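Local coordinates for protein Myo-inositol 2-dehydrogenase (Thermotoga maritima, PDB 3EZY) that catalyses the NAD(+)-dependent oxidation of myo-inositol to 2-keto-myo-inositol, probably as a step in a myo-inositol degradation pathway, at residues 56-59 with 60-63. Numbering follows the deposited sequence. Where two conformers were deposited one is given.
Sequences PHEL and IEDP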
loop_
_atom_site.group_PDB
_atom_site.type_symbol
_atom_site.label_atom_id
_atom_site.label_comp_id
_atom_site.label_asym_id
_atom_site.label_seq_id
_atom_site.Cartn_x
_atom_site.Cartn_y
_atom_site.Cartn_z
ATOM N N PRO A 56 -1.900 -23.849 44.338
ATOM C CA PRO A 56 -1.606 -22.421 44.080
ATOM C C PRO A 56 -1.655 -21.556 45.327
ATOM O O PRO A 56 -1.034 -20.476 45.361
ATOM C CB PRO A 56 -2.740 -21.970 43.143
ATOM C CG PRO A 56 -3.815 -23.034 43.245
ATOM C CD PRO A 56 -3.083 -24.328 43.594
ATOM N N HIS A 57 -2.405 -22.006 46.325
ATOM C CA HIS A 57 -2.523 -21.306 47.623
ATOM C C HIS A 57 -1.202 -21.280 48.379
ATOM O O HIS A 57 -0.864 -20.292 49.017
ATOM C CB HIS A 57 -3.640 -21.906 48.465
ATOM C CG HIS A 57 -4.999 -21.572 47.949
ATOM N ND1 HIS A 57 -5.609 -20.361 48.214
ATOM C CD2 HIS A 57 -5.845 -22.257 47.137
ATOM C CE1 HIS A 57 -6.784 -20.324 47.609
ATOM N NE2 HIS A 57 -6.955 -21.460 46.951
ATOM N N GLU A 58 -0.441 -22.366 48.276
ATOM C CA GLU A 58 0.934 -22.365 48.757
ATOM C C GLU A 58 1.800 -21.326 48.025
ATOM O O GLU A 58 2.684 -20.701 48.618
ATOM C CB GLU A 58 1.553 -23.751 48.623
ATOM C CG GLU A 58 0.803 -24.857 49.384
ATOM C CD GLU A 58 0.624 -24.561 50.875
ATOM O OE1 GLU A 58 1.275 -23.631 51.395
ATOM O OE2 GLU A 58 -0.179 -25.267 51.536
ATOM N N LEU A 59 1.588 -21.158 46.719
ATOM C CA LEU A 59 2.319 -20.108 46.009
ATOM C C LEU A 59 1.948 -18.709 46.554
ATOM O O LEU A 59 2.804 -17.850 46.854
ATOM C CB LEU A 59 2.063 -20.214 44.470
ATOM C CG LEU A 59 2.807 -19.174 43.600
ATOM C CD1 LEU A 59 3.178 -19.716 42.196
ATOM C CD2 LEU A 59 2.021 -17.838 43.494
ATOM N N ILE A 60 0.663 -18.442 46.636
ATOM C CA ILE A 60 0.196 -17.148 47.109
ATOM C C ILE A 60 0.680 -16.807 48.528
ATOM O O ILE A 60 0.970 -15.649 48.828
ATOM C CB ILE A 60 -1.343 -17.109 47.040
ATOM C CG1 ILE A 60 -1.773 -17.063 45.561
ATOM C CG2 ILE A 60 -1.905 -15.962 47.892
ATOM C CD1 ILE A 60 -3.170 -17.546 45.314
ATOM N N GLU A 61 0.762 -17.810 49.399
ATOM C CA GLU A 61 1.157 -17.593 50.815
ATOM C C GLU A 61 2.678 -17.566 51.007
ATOM O O GLU A 61 3.177 -17.126 52.040
ATOM C CB GLU A 61 0.470 -18.638 51.721
ATOM C CG GLU A 61 -1.069 -18.470 51.800
ATOM C CD GLU A 61 -1.801 -19.759 52.179
ATOM O OE1 GLU A 61 -1.212 -20.606 52.881
ATOM O OE2 GLU A 61 -2.972 -19.937 51.785
ATOM N N ASP A 62 3.425 -18.005 49.991
ATOM C CA ASP A 62 4.887 -17.913 50.049
ATOM C C ASP A 62 5.343 -16.482 50.307
ATOM O O ASP A 62 5.044 -15.595 49.510
ATOM C CB ASP A 62 5.470 -18.399 48.720
ATOM C CG ASP A 62 6.989 -18.580 48.770
ATOM O OD1 ASP A 62 7.689 -17.761 49.403
ATOM O OD2 ASP A 62 7.485 -19.548 48.156
ATOM N N PRO A 63 6.096 -16.238 51.417
ATOM C CA PRO A 63 6.412 -14.862 51.755
ATOM C C PRO A 63 7.380 -14.224 50.819
ATOM O O PRO A 63 7.510 -13.025 50.843
ATOM C CB PRO A 63 7.041 -14.967 53.160
ATOM C CG PRO A 63 7.492 -16.391 53.256
ATOM C CD PRO A 63 6.420 -17.144 52.536
HETATM O O HOH W 1 -4.140 -18.489 50.014
HETATM O O HOH W 2 1.002 -21.890 53.047
#
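His-57 and Glu-61, one helical turn apart, show how water can join side chains that do not bond directly. The Glu-61 chain, with CG anti to its own carbonyl carbon (chi1 -67°) and the chain extended beyond CG, runs back over the carbonyl of His-57, its CG 3.3 Å from His-57 O. One water donates to Glu-61 OE2 (2.6 Å) and meets His-57 ND1 at 3.0 Å, at the edge of the imidazole and in its plane, which probably helps to fix the ring's rotation. The other oxygen, OE1, lies 4.2 Å from Glu-58 OE1, the two carboxylate planes turned 69° apart; a second water lies near both, but that bridge is doubtful because Glu-58 was modelled in two conformers and its contact to the water is too short. On another side of the turn, Ile-60 CG1 packs 3.5 Å from Pro-56 O.

Beneath these side chains the helix is regular at first and then ends. Ile-60 N bonds to Pro-56 O nearly straight (164°), and Glu-61 N bonds to His-57 O. Asp-62 N is then shared between Leu-59 O at 3.2 Å, approached from above the carbonyl plane, and a weak bond to Glu-58 O, as the chain leaves helical geometry.

Helix 56-61 is a short connection in the NAD-binding Rossmann fold, leading from edge strand 51-53 across to strand 67-70. Its apolar side lies against the parallel sheet and its neighbour helix: Leu-59 meets Ala-31 and Ile-8, while Ile-60 packs on Leu-80 and Cys-84 of helix 77-86.

Both ends are tied down further. Asp-55 OD1 accepts a bond from His-57 N at the start; at the finish, buried Asp-62 bonds through OD2 to Tyr-53 OH and through OD1 to Asn-64 N, and Lys-89 NZ reaches the carbonyl oxygens of Ile-60 and Asp-62.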